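Local coordinates for exopolysaccharide biosynthesis protein (Pantoea stewartii subsp. stewartii DC283, PDB 6TGF) that modifies biofilm glycans, probably as a hydrolase acting on exopolysaccharide, and has a bacteriophage tailspike-like parallel beta-helix fold, at residues P171-L176 against I188-W193; S237-G242 against Q272-T277; T249-A254 against F278-C283; T308-D313 against L332-N337. All blocks are in the same frame, centred on the assembly; numbering follows the deposited sequence.

Contact 1. Residues P171-L176 against I188-W193; sequences PSVDDL and IKLKSW. With EDO (1,2-ethanediol), chain C.
Val-173 has chi1 -51°, with CG1 opposite the carbonyl carbon and CG2 between the backbone N and C. Trp-193 holds CG opposite its own N (chi1 -152°), which turns the indole back to the two valine methyls. Val-173 CG2 makes a CH-pi contact over the face of the six-membered ring, 3.4 Å from its centroid. Val-173 CG1 lies 3.6 Å from Trp-193 CD2. The same pair is tied by backbone: Val-173 N donates to Trp-193 O at 3.0 Å, nearly straight (163°) and in the carbonyl plane. Leu-190 packs beside the valine. Its CD2 meets Val-173 CG1 at 3.7 Å, and its CD1 rests against Ser-172 O. Farther along, Leu-176 and Ile-188 run alongside in opposite senses, with Leu-176 CD1 3.9 Å from Ile-188 CG2. Ser-172 is the N-cap of helix 173-176. Its OG donates to Asp-175 OD2 (2.8 Å) and weakly accepts from Asp-175 N. A water also bridges Pro-171 O and Lys-191 NZ. Trp-193 NE1 bonds to Gln-215 O, and its ring also meets Phe-219. The short capped helix links parallel strands 168-170 and 187-190, a small beta-alpha-beta unit.

Contact 2. Residues S237-G242 against Q272-T277; sequences SLFDFG and QFPAGT. With EDO (1,2-ethanediol), chain D.
Gln-272 O faces the start of segment 237-242 and accepts a weak, bent bond from Leu-238 N (3.0 Å, 128°). Ser-237 CA adds a C-H...O contact to the same oxygen at 3.3 Å. The Gln-272 amide turns away: NE2 bonds to Phe-273 O at 3.1 Å, and OE1 takes a bond from Arg-294. Phe-273 offers a ring face. Leu-238 CD1 sits over its centre, 3.5 Å from the centroid, as a CH-pi contact. Pro-274 reverses the roles and puts its CG over the centre of the Phe-239 ring, also CH-pi. Its CD lies 4.3 Å from Leu-238 CB, and Ser-237 OG is 4.0 Å from its CG. Past Ala-275 the chain enters strand 276-279. The facing turn is braced from within, as Ser-237 N donates to Asp-240 OD2 at 3.0 Å, while Asp-240 OD1 forms a salt bridge with Arg-228. Helix 252-265 packs against both segments, with Ile-255 on Leu-238 and Phe-273. Strand 290-296 bonds to the backbone of Phe-273, and strand 308-311 pairs with Gly-276.

Contact 3. Residues T249-A254 against F278-C283; sequences TDSAPA and FFVTGC
An Asx turn of Asp-250 leads into helix 252-265, and Thr-281 grips its carboxylate from across the contact. Asp-250 holds CG opposite the backbone N (chi1 -171°), which carries the carboxylate out to the threonine. OD1 of Asp-250 accepts two backbone bonds, from Ala-252 N and from Thr-281 N, each 3.1 Å long. The two donors approach from opposite faces of the carboxylate plane. OD2 of Asp-250 takes the hydroxyl of Thr-281 OG1 at 2.7 Å, on its syn side. Bonds at both oxygens should fix the rotation of the group. The one carboxylate thus joins the turn before the helix to the other segment. That segment belongs to the parallel beta-helix: strand 276-279 pairs with strand 308-311. The helix lies at the N-terminal end of these coils, consistent with the helical cap usual in such folds. Ser-251 precedes it at the N-cap position, but spends its hydroxyl elsewhere. Phe-279 O accepts both Ser-251 N (2.8 Å, 167°) and Ser-251 OG (2.9 Å). The amide comes nearly end-on to the carbonyl, the hydroxyl from above its plane. Beside them a water bridges Thr-249 O and Phe-279 N. Phe-279 turns its ring edge to Asp-250 N. Ala-252 CB closes the apolar side, 3.8 Å from Cys-283 SG, with Ile-255 of the helix touching both Val-280 and Cys-283.

Contact 4. Residues T308-D313 against L332-N337; sequences TTIVSD and LIFNGN
Ile-310 and Leu-332 meet through their branch ends on the buried face of two parallel strands. With chi1 -75° and chi2 extended, Ile-310 carries CD1 across to Leu-332 CD2 at 3.8 Å. Its other branch, CG2, lies opposite the backbone N and touches Phe-334 CD1, also at 3.8 Å. Phe-334 differs, with CG opposite N (chi1 174°). This brings its ring edge beside Ile-310 O. Leu-332 CD2 also meets Thr-308 CG2 at 3.7 Å, the two side chains running alongside in one direction. The hydroxyl of Thr-308 is turned from this pair and bonds to Pro-274 O and Ala-298 N. On the other face Thr-309 crosses Ile-333 at a slant, with Thr-309 OG1 3.6 Å from Ile-333 CB. Parallel pairing joins the backbones. Ile-333 N donates to Thr-308 O at 2.9 Å, Ile-310 N to Ile-333 O, and Asn-335 N to Ile-310 O at 3.1 Å. Beyond the last pair the strands part, and a water takes a bond from Ser-312 N (2.7 Å) and lies close to Asn-335 O. Asn-335 OD1 bonds onward to Asn-367, and Ser-312 OG back to Val-280 O. Phe-320 and Val-319 of strand 318-324 complete the packing on the face of Ile-310 and Phe-334. The chemistry implies successive beta-helix coils joined by regular backbone bonds, with an apolar interior and polar links where the strands end.

Contacts 2, 3 and 4 lie together at the start of the beta-helix; the segments of contacts 2 and 3 alternate along the chain. Contacts 2 and 3 share strand 276-279, and contact 4 uses its neighbour, strand 308-311. Contact 1 is the most buried and belongs to a separate small sheet before the coils, yet Trp-193 packs on Asp-240 and Gly-242 of contact 2. The other three are partly buried. Chemistry changes along the way: contacts 1 and 2 rest mainly on CH-pi and apolar packing with one backbone bond each, weak in contact 2, contact 3 on a carboxylate and hydroxyls, contact 4 on regular parallel-strand bonds and an apolar inner face.

Contact 1. Residues P171-L176 against I188-W193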
loop_
_atom_site.group_PDB
_atom_site.type_symbol
_atom_site.label_atom_id
_atom_site.label_comp_id
_atom_site.label_asym_id
_atom_site.label_seq_id
_atom_site.Cartn_x
_atom_site.Cartn_y
_atom_site.Cartn_z
ATOM N N PRO B 171 8.799 -47.006 11.456
ATOM C CA PRO B 171 9.530 -45.903 12.086
ATOM C C PRO B 171 10.184 -44.883 11.135
ATOM O O PRO B 171 10.250 -43.729 11.517
ATOM C CB PRO B 171 10.607 -46.623 12.917
ATOM C CG PRO B 171 10.836 -47.934 12.198
ATOM C CD PRO B 171 9.504 -48.293 11.573
ATOM N N SER B 172 10.647 -45.308 9.951
ATOM C CA SER B 172 11.411 -44.466 8.987
ATOM C C SER B 172 11.077 -44.849 7.540
ATOM O O SER B 172 10.508 -45.939 7.338
ATOM C CB SER B 172 12.890 -44.580 9.249
ATOM O OG SER B 172 13.344 -45.908 9.033
ATOM N N VAL B 173 11.427 -43.991 6.571
ATOM C CA VAL B 173 11.218 -44.263 5.114
ATOM C C VAL B 173 12.195 -45.366 4.688
ATOM O O VAL B 173 11.828 -46.162 3.802
ATOM C CB VAL B 173 11.358 -43.016 4.215
ATOM C CG1 VAL B 173 10.510 -41.855 4.698
ATOM C CG2 VAL B 173 12.798 -42.573 4.038
ATOM N N ASP B 174 13.390 -45.393 5.291
ATOM C CA ASP B 174 14.397 -46.477 5.123
ATOM C C ASP B 174 13.695 -47.831 5.294
ATOM O O ASP B 174 13.879 -48.707 4.424
ATOM C CB ASP B 174 15.556 -46.328 6.114
ATOM C CG ASP B 174 16.542 -45.218 5.782
ATOM O OD1 ASP B 174 16.396 -44.588 4.714
ATOM O OD2 ASP B 174 17.452 -44.987 6.602
ATOM N N ASP B 175 12.906 -47.974 6.364
ATOM C CA ASP B 175 12.146 -49.209 6.695
ATOM C C ASP B 175 10.926 -49.331 5.770
ATOM O O ASP B 175 10.576 -50.476 5.415
ATOM C CB ASP B 175 11.751 -49.232 8.174
ATOM C CG ASP B 175 12.935 -49.415 9.110
ATOM O OD1 ASP B 175 13.633 -50.441 8.977
ATOM O OD2 ASP B 175 13.162 -48.524 9.952
ATOM N N LEU B 176 10.309 -48.204 5.392
ATOM C CA LEU B 176 9.122 -48.157 4.491
ATOM C C LEU B 176 9.499 -48.686 3.101
ATOM O O LEU B 176 8.689 -49.437 2.523
ATOM C CB LEU B 176 8.595 -46.722 4.402
ATOM C CG LEU B 176 7.296 -46.541 3.617
ATOM C CD1 LEU B 176 6.135 -47.232 4.313
ATOM C CD2 LEU B 176 6.989 -45.066 3.410
ATOM N N ILE B 188 -0.705 -48.061 5.833
ATOM C CA ILE B 188 0.391 -48.098 6.844
ATOM C C ILE B 188 0.554 -46.688 7.419
ATOM O O ILE B 188 0.122 -45.725 6.758
ATOM C CB ILE B 188 1.690 -48.655 6.219
ATOM C CG1 ILE B 188 2.564 -49.370 7.251
ATOM C CG2 ILE B 188 2.473 -47.579 5.482
ATOM C CD1 ILE B 188 1.987 -50.672 7.745
ATOM N N LYS B 189 1.137 -46.586 8.614
ATOM C CA LYS B 189 1.324 -45.312 9.353
ATOM C C LYS B 189 2.823 -45.101 9.593
ATOM O O LYS B 189 3.398 -45.852 10.396
ATOM C CB LYS B 189 0.516 -45.375 10.653
ATOM C CG LYS B 189 0.051 -44.035 11.195
ATOM C CD LYS B 189 1.052 -43.383 12.115
ATOM C CE LYS B 189 0.768 -41.913 12.334
ATOM N NZ LYS B 189 -0.597 -41.695 12.871
ATOM N N LEU B 190 3.434 -44.138 8.896
ATOM C CA LEU B 190 4.866 -43.771 9.066
ATOM C C LEU B 190 4.984 -42.785 10.234
ATOM O O LEU B 190 4.429 -41.676 10.124
ATOM C CB LEU B 190 5.405 -43.165 7.764
ATOM C CG LEU B 190 6.882 -42.769 7.778
ATOM C CD1 LEU B 190 7.777 -43.985 7.965
ATOM C CD2 LEU B 190 7.261 -42.030 6.506
ATOM N N LYS B 191 5.671 -43.187 11.311
ATOM C CA LYS B 191 5.867 -42.373 12.542
ATOM C C LYS B 191 6.588 -41.071 12.175
ATOM O O LYS B 191 6.156 -40.001 12.650
ATOM C CB LYS B 191 6.661 -43.161 13.590
ATOM C CG LYS B 191 6.854 -42.450 14.925
ATOM C CD LYS B 191 7.998 -43.001 15.753
ATOM C CE LYS B 191 8.728 -41.937 16.547
ATOM N NZ LYS B 191 9.593 -41.105 15.678
ATOM N N SER B 192 7.649 -41.165 11.367
ATOM C CA SER B 192 8.443 -40.004 10.885
ATOM C C SER B 192 9.290 -40.407 9.674
ATOM O O SER B 192 9.455 -41.617 9.437
ATOM C CB SER B 192 9.295 -39.441 11.995
ATOM O OG SER B 192 10.677 -39.604 11.728
ATOM N N TRP B 193 9.808 -39.412 8.949
ATOM C CA TRP B 193 10.720 -39.596 7.788
ATOM C C TRP B 193 12.005 -40.275 8.274
ATOM O O TRP B 193 12.300 -41.389 7.801
ATOM C CB TRP B 193 11.006 -38.253 7.102
ATOM C CG TRP B 193 11.319 -38.361 5.641
ATOM C CD1 TRP B 193 10.501 -38.012 4.606
ATOM C CD2 TRP B 193 12.537 -38.840 5.043
ATOM N NE1 TRP B 193 11.122 -38.239 3.409
ATOM C CE2 TRP B 193 12.371 -38.749 3.643
ATOM C CE3 TRP B 193 13.746 -39.336 5.547
ATOM C CZ2 TRP B 193 13.368 -39.136 2.748
ATOM C CZ3 TRP B 193 14.729 -39.720 4.662
ATOM C CH2 TRP B 193 14.541 -39.621 3.282
HETATM C C1 EDO C . 18.136 -41.625 8.746
HETATM O O1 EDO C . 17.766 -42.059 7.450
HETATM C C2 EDO C . 19.459 -40.955 8.790
HETATM O O2 EDO C . 19.819 -40.317 7.578
HETATM O O HOH W 1 11.070 -43.573 14.190
HETATM O O HOH W 2 14.852 -42.836 6.841
#

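Contact 2. Residues S237-G242 against Q272-T277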
loop_
_atom_site.group_PDB
_atom_site.type_symbol
_atom_site.label_atom_id
_atom_site.label_comp_id
_atom_site.label_asym_id
_atom_site.label_seq_id
_atom_site.Cartn_x
_atom_site.Cartn_y
_atom_site.Cartn_z
ATOM N N SER B 237 5.332 -29.828 3.676
ATOM C CA SER B 237 6.560 -29.062 4.021
ATOM C C SER B 237 7.795 -29.907 3.695
ATOM O O SER B 237 7.624 -31.084 3.330
ATOM C CB SER B 237 6.551 -28.632 5.468
ATOM O OG SER B 237 6.730 -29.746 6.333
ATOM N N LEU B 238 8.990 -29.327 3.839
ATOM C CA LEU B 238 10.284 -29.999 3.539
ATOM C C LEU B 238 10.529 -31.151 4.522
ATOM O O LEU B 238 11.336 -32.036 4.179
ATOM C CB LEU B 238 11.422 -28.974 3.587
ATOM C CG LEU B 238 11.512 -28.032 2.386
ATOM C CD1 LEU B 238 12.498 -26.908 2.657
ATOM C CD2 LEU B 238 11.903 -28.788 1.125
ATOM N N PHE B 239 9.868 -31.146 5.689
ATOM C CA PHE B 239 9.879 -32.269 6.666
ATOM C C PHE B 239 9.415 -33.554 5.967
ATOM O O PHE B 239 9.997 -34.621 6.237
ATOM C CB PHE B 239 8.991 -31.982 7.883
ATOM C CG PHE B 239 9.551 -31.039 8.924
ATOM C CD1 PHE B 239 10.902 -30.725 8.976
ATOM C CD2 PHE B 239 8.717 -30.494 9.889
ATOM C CE1 PHE B 239 11.396 -29.867 9.948
ATOM C CE2 PHE B 239 9.213 -29.639 10.861
ATOM C CZ PHE B 239 10.552 -29.327 10.890
ATOM N N ASP B 240 8.415 -33.444 5.086
ATOM C CA ASP B 240 7.830 -34.580 4.323
ATOM C C ASP B 240 8.837 -35.097 3.289
ATOM O O ASP B 240 8.687 -36.261 2.871
ATOM C CB ASP B 240 6.516 -34.182 3.647
ATOM C CG ASP B 240 5.424 -33.798 4.629
ATOM O OD1 ASP B 240 5.156 -34.597 5.548
ATOM O OD2 ASP B 240 4.863 -32.697 4.476
ATOM N N PHE B 241 9.809 -34.267 2.889
ATOM C CA PHE B 241 10.868 -34.604 1.900
ATOM C C PHE B 241 12.202 -34.882 2.611
ATOM O O PHE B 241 13.223 -35.037 1.913
ATOM C CB PHE B 241 10.963 -33.500 0.841
ATOM C CG PHE B 241 9.825 -33.515 -0.148
ATOM C CD1 PHE B 241 8.607 -32.928 0.160
ATOM C CD2 PHE B 241 9.964 -34.139 -1.380
ATOM C CE1 PHE B 241 7.556 -32.955 -0.745
ATOM C CE2 PHE B 241 8.911 -34.167 -2.285
ATOM C CZ PHE B 241 7.711 -33.574 -1.967
ATOM N N GLY B 242 12.190 -34.956 3.948
ATOM C CA GLY B 242 13.295 -35.488 4.772
ATOM C C GLY B 242 14.193 -34.409 5.358
ATOM O O GLY B 242 15.293 -34.762 5.829
ATOM N N GLN B 272 8.225 -25.313 0.385
ATOM C CA GLN B 272 7.651 -24.794 1.656
ATOM C C GLN B 272 8.494 -25.301 2.831
ATOM O O GLN B 272 8.475 -26.521 3.088
ATOM C CB GLN B 272 6.193 -25.234 1.800
ATOM C CG GLN B 272 5.508 -24.697 3.050
ATOM C CD GLN B 272 5.386 -23.193 3.030
ATOM O OE1 GLN B 272 4.935 -22.603 2.051
ATOM N NE2 GLN B 272 5.785 -22.558 4.120
ATOM N N PHE B 273 9.204 -24.392 3.508
ATOM C CA PHE B 273 9.914 -24.649 4.789
ATOM C C PHE B 273 8.909 -24.637 5.937
ATOM O O PHE B 273 8.002 -23.809 5.956
ATOM C CB PHE B 273 10.964 -23.575 5.080
ATOM C CG PHE B 273 12.234 -23.656 4.272
ATOM C CD1 PHE B 273 12.340 -23.005 3.053
ATOM C CD2 PHE B 273 13.337 -24.344 4.754
ATOM C CE1 PHE B 273 13.517 -23.061 2.322
ATOM C CE2 PHE B 273 14.511 -24.402 4.019
ATOM C CZ PHE B 273 14.599 -23.760 2.805
ATOM N N PRO B 274 9.039 -25.541 6.932
ATOM C CA PRO B 274 8.375 -25.355 8.218
ATOM C C PRO B 274 9.204 -24.367 9.051
ATOM O O PRO B 274 10.269 -23.978 8.599
ATOM C CB PRO B 274 8.330 -26.768 8.817
ATOM C CG PRO B 274 9.491 -27.507 8.172
ATOM C CD PRO B 274 9.818 -26.786 6.877
ATOM N N ALA B 275 8.701 -23.967 10.222
ATOM C CA ALA B 275 9.403 -23.059 11.160
ATOM C C ALA B 275 10.684 -23.745 11.652
ATOM O O ALA B 275 10.660 -24.982 11.824
ATOM C CB ALA B 275 8.493 -22.682 12.305
ATOM N N GLY B 276 11.762 -22.975 11.838
ATOM C CA GLY B 276 13.047 -23.454 12.389
ATOM C C GLY B 276 14.243 -22.982 11.578
ATOM O O GLY B 276 14.042 -22.260 10.581
ATOM N N THR B 277 15.449 -23.374 12.001
ATOM C CA THR B 277 16.741 -23.069 11.329
ATOM C C THR B 277 17.139 -24.264 10.455
ATOM O O THR B 277 17.157 -25.392 10.986
ATOM C CB THR B 277 17.828 -22.731 12.357
ATOM O OG1 THR B 277 17.339 -21.667 13.173
ATOM C CG2 THR B 277 19.141 -22.328 11.721
HETATM C C1 EDO D . 16.530 -35.675 2.684
HETATM O O1 EDO D . 16.400 -35.978 1.309
HETATM C C2 EDO D . 16.753 -36.879 3.528
HETATM O O2 EDO D . 18.096 -37.077 3.936
#

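Contact 3. Residues T249-A254 against F278-C283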
loop_
_atom_site.group_PDB
_atom_site.type_symbol
_atom_site.label_atom_id
_atom_site.label_comp_id
_atom_site.label_asym_id
_atom_site.label_seq_id
_atom_site.Cartn_x
_atom_site.Cartn_y
_atom_site.Cartn_z
ATOM N N THR B 249 22.210 -30.429 9.537
ATOM C CA THR B 249 21.968 -31.414 8.451
ATOM C C THR B 249 21.583 -30.669 7.169
ATOM O O THR B 249 20.630 -29.865 7.216
ATOM C CB THR B 249 20.882 -32.424 8.839
ATOM O OG1 THR B 249 21.138 -32.865 10.173
ATOM C CG2 THR B 249 20.828 -33.612 7.904
ATOM N N ASP B 250 22.299 -30.934 6.073
ATOM C CA ASP B 250 22.045 -30.328 4.739
ATOM C C ASP B 250 20.642 -30.739 4.279
ATOM O O ASP B 250 20.401 -31.954 4.132
ATOM C CB ASP B 250 23.122 -30.735 3.731
ATOM C CG ASP B 250 23.056 -29.987 2.409
ATOM O OD1 ASP B 250 22.291 -29.003 2.322
ATOM O OD2 ASP B 250 23.774 -30.395 1.477
ATOM N N SER B 251 19.758 -29.757 4.081
ATOM C CA SER B 251 18.359 -29.945 3.612
ATOM C C SER B 251 18.249 -29.604 2.120
ATOM O O SER B 251 17.112 -29.456 1.637
ATOM C CB SER B 251 17.401 -29.126 4.443
ATOM O OG SER B 251 17.733 -27.747 4.388
ATOM N N ALA B 252 19.383 -29.496 1.416
ATOM C CA ALA B 252 19.447 -29.261 -0.046
ATOM C C ALA B 252 18.778 -30.420 -0.784
ATOM O O ALA B 252 17.979 -30.183 -1.684
ATOM C CB ALA B 252 20.874 -29.055 -0.498
ATOM N N PRO B 253 19.063 -31.700 -0.437
ATOM C CA PRO B 253 18.399 -32.835 -1.084
ATOM C C PRO B 253 16.867 -32.756 -1.004
ATOM O O PRO B 253 16.220 -33.020 -2.002
ATOM C CB PRO B 253 18.914 -34.055 -0.304
ATOM C CG PRO B 253 20.245 -33.604 0.250
ATOM C CD PRO B 253 20.045 -32.137 0.571
ATOM N N ALA B 254 16.336 -32.400 0.171
ATOM C CA ALA B 254 14.887 -32.244 0.444
ATOM C C ALA B 254 14.318 -31.124 -0.434
ATOM O O ALA B 254 13.268 -31.341 -1.067
ATOM C CB ALA B 254 14.661 -31.962 1.910
ATOM N N PHE B 278 17.449 -24.019 9.177
ATOM C CA PHE B 278 17.781 -25.058 8.166
ATOM C C PHE B 278 19.135 -24.752 7.519
ATOM O O PHE B 278 19.378 -23.587 7.146
ATOM C CB PHE B 278 16.679 -25.148 7.110
ATOM C CG PHE B 278 15.373 -25.677 7.641
ATOM C CD1 PHE B 278 14.485 -24.841 8.297
ATOM C CD2 PHE B 278 15.046 -27.017 7.511
ATOM C CE1 PHE B 278 13.289 -25.330 8.796
ATOM C CE2 PHE B 278 13.850 -27.505 8.011
ATOM C CZ PHE B 278 12.974 -26.660 8.651
ATOM N N PHE B 279 19.980 -25.780 7.388
ATOM C CA PHE B 279 21.274 -25.733 6.659
ATOM C C PHE B 279 21.037 -26.141 5.200
ATOM O O PHE B 279 20.505 -27.244 4.961
ATOM C CB PHE B 279 22.314 -26.632 7.330
ATOM C CG PHE B 279 23.656 -26.634 6.644
ATOM C CD1 PHE B 279 24.412 -25.475 6.564
ATOM C CD2 PHE B 279 24.163 -27.792 6.072
ATOM C CE1 PHE B 279 25.645 -25.476 5.932
ATOM C CE2 PHE B 279 25.397 -27.791 5.442
ATOM C CZ PHE B 279 26.135 -26.633 5.372
ATOM N N VAL B 280 21.421 -25.273 4.261
ATOM C CA VAL B 280 21.188 -25.447 2.797
ATOM C C VAL B 280 22.492 -25.139 2.053
ATOM O O VAL B 280 22.944 -23.981 2.118
ATOM C CB VAL B 280 20.036 -24.546 2.306
ATOM C CG1 VAL B 280 19.758 -24.731 0.823
ATOM C CG2 VAL B 280 18.762 -24.760 3.111
ATOM N N THR B 281 23.069 -26.139 1.382
ATOM C CA THR B 281 24.181 -25.971 0.409
ATOM C C THR B 281 23.596 -25.461 -0.913
ATOM O O THR B 281 22.391 -25.689 -1.148
ATOM C CB THR B 281 24.970 -27.273 0.215
ATOM O OG1 THR B 281 24.056 -28.308 -0.147
ATOM C CG2 THR B 281 25.741 -27.681 1.450
ATOM N N GLY B 282 24.420 -24.800 -1.731
ATOM C CA GLY B 282 24.038 -24.217 -3.033
ATOM C C GLY B 282 23.158 -25.151 -3.849
ATOM O O GLY B 282 23.645 -26.227 -4.243
ATOM N N CYS B 283 21.904 -24.753 -4.087
ATOM C CA CYS B 283 20.910 -25.477 -4.924
ATOM C C CYS B 283 20.869 -24.846 -6.320
ATOM O O CYS B 283 20.489 -23.662 -6.418
ATOM C CB CYS B 283 19.524 -25.441 -4.291
ATOM S SG CYS B 283 19.393 -26.435 -2.782
HETATM O O HOH W 3 18.850 -28.379 8.399
#

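Contact 4. Residues T308-D313 against L332-N337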
loop_
_atom_site.group_PDB
_atom_site.type_symbol
_atom_site.label_atom_id
_atom_site.label_comp_id
_atom_site.label_asym_id
_atom_site.label_seq_id
_atom_site.Cartn_x
_atom_site.Cartn_y
_atom_site.Cartn_z
ATOM N N THR B 308 11.312 -18.952 10.026
ATOM C CA THR B 308 12.246 -19.817 9.255
ATOM C C THR B 308 13.541 -19.048 8.974
ATOM O O THR B 308 13.459 -17.955 8.375
ATOM C CB THR B 308 11.603 -20.310 7.952
ATOM O OG1 THR B 308 10.424 -21.038 8.294
ATOM C CG2 THR B 308 12.524 -21.190 7.133
ATOM N N THR B 309 14.683 -19.609 9.384
ATOM C CA THR B 309 16.045 -19.083 9.101
ATOM C C THR B 309 16.786 -20.069 8.190
ATOM O O THR B 309 16.860 -21.260 8.548
ATOM C CB THR B 309 16.828 -18.822 10.393
ATOM O OG1 THR B 309 16.113 -17.846 11.151
ATOM C CG2 THR B 309 18.239 -18.333 10.144
ATOM N N ILE B 310 17.297 -19.586 7.054
ATOM C CA ILE B 310 18.239 -20.338 6.172
ATOM C C ILE B 310 19.662 -19.958 6.584
ATOM O O ILE B 310 19.899 -18.772 6.888
ATOM C CB ILE B 310 17.970 -20.069 4.676
ATOM C CG1 ILE B 310 16.722 -20.815 4.193
ATOM C CG2 ILE B 310 19.189 -20.418 3.829
ATOM C CD1 ILE B 310 16.193 -20.339 2.858
ATOM N N VAL B 311 20.558 -20.944 6.605
ATOM C CA VAL B 311 22.003 -20.777 6.935
ATOM C C VAL B 311 22.779 -21.766 6.055
ATOM O O VAL B 311 22.258 -22.870 5.820
ATOM C CB VAL B 311 22.238 -20.970 8.447
ATOM C CG1 VAL B 311 22.322 -22.430 8.857
ATOM C CG2 VAL B 311 23.462 -20.222 8.930
ATOM N N SER B 312 23.943 -21.363 5.539
ATOM C CA SER B 312 24.698 -22.113 4.499
ATOM C C SER B 312 26.198 -22.118 4.821
ATOM O O SER B 312 26.567 -21.719 5.945
ATOM C CB SER B 312 24.415 -21.542 3.135
ATOM O OG SER B 312 24.994 -22.343 2.114
ATOM N N ASP B 313 27.019 -22.574 3.868
ATOM C CA ASP B 313 28.474 -22.834 4.039
ATOM C C ASP B 313 29.307 -21.761 3.323
ATOM O O ASP B 313 30.523 -21.704 3.586
ATOM C CB ASP B 313 28.840 -24.239 3.548
ATOM C CG ASP B 313 28.414 -24.546 2.121
ATOM O OD1 ASP B 313 27.852 -23.647 1.465
ATOM O OD2 ASP B 313 28.653 -25.684 1.675
ATOM N N LEU B 332 11.443 -15.539 5.091
ATOM C CA LEU B 332 12.780 -16.171 5.262
ATOM C C LEU B 332 13.765 -15.174 5.881
ATOM O O LEU B 332 13.839 -14.029 5.395
ATOM C CB LEU B 332 13.286 -16.664 3.903
ATOM C CG LEU B 332 12.540 -17.861 3.316
ATOM C CD1 LEU B 332 12.941 -18.089 1.868
ATOM C CD2 LEU B 332 12.783 -19.117 4.139
ATOM N N ILE B 333 14.478 -15.610 6.923
ATOM C CA ILE B 333 15.748 -14.989 7.401
ATOM C C ILE B 333 16.895 -15.766 6.750
ATOM O O ILE B 333 16.890 -17.005 6.857
ATOM C CB ILE B 333 15.841 -15.003 8.942
ATOM C CG1 ILE B 333 14.571 -14.445 9.595
ATOM C CG2 ILE B 333 17.091 -14.268 9.405
ATOM C CD1 ILE B 333 14.562 -14.493 11.108
ATOM N N PHE B 334 17.813 -15.078 6.064
ATOM C CA PHE B 334 19.077 -15.662 5.542
ATOM C C PHE B 334 20.261 -15.039 6.289
ATOM O O PHE B 334 20.555 -13.846 6.063
ATOM C CB PHE B 334 19.218 -15.474 4.029
ATOM C CG PHE B 334 20.551 -15.919 3.475
ATOM C CD1 PHE B 334 21.097 -17.142 3.837
ATOM C CD2 PHE B 334 21.265 -15.117 2.598
ATOM C CE1 PHE B 334 22.324 -17.551 3.336
ATOM C CE2 PHE B 334 22.491 -15.530 2.094
ATOM C CZ PHE B 334 23.018 -16.745 2.464
ATOM N N ASN B 335 20.903 -15.831 7.153
ATOM C CA ASN B 335 22.140 -15.460 7.889
ATOM C C ASN B 335 23.347 -15.970 7.091
ATOM O O ASN B 335 23.649 -17.177 7.186
ATOM C CB ASN B 335 22.119 -15.995 9.324
ATOM C CG ASN B 335 23.370 -15.655 10.108
ATOM O OD1 ASN B 335 24.068 -14.691 9.798
ATOM N ND2 ASN B 335 23.658 -16.443 11.132
ATOM N N GLY B 336 23.998 -15.078 6.337
ATOM C CA GLY B 336 25.144 -15.390 5.458
ATOM C C GLY B 336 26.401 -15.755 6.235
ATOM O O GLY B 336 27.286 -16.397 5.639
ATOM N N ASN B 337 26.490 -15.342 7.507
ATOM C CA ASN B 337 27.603 -15.660 8.446
ATOM C C ASN B 337 28.935 -15.120 7.901
ATOM O O ASN B 337 29.980 -15.740 8.185
ATOM C CB ASN B 337 27.698 -17.165 8.728
ATOM C CG ASN B 337 26.632 -17.670 9.677
ATOM O OD1 ASN B 337 26.364 -17.054 10.706
ATOM N ND2 ASN B 337 26.036 -18.804 9.352
HETATM O O HOH W 4 25.240 -19.043 6.096
#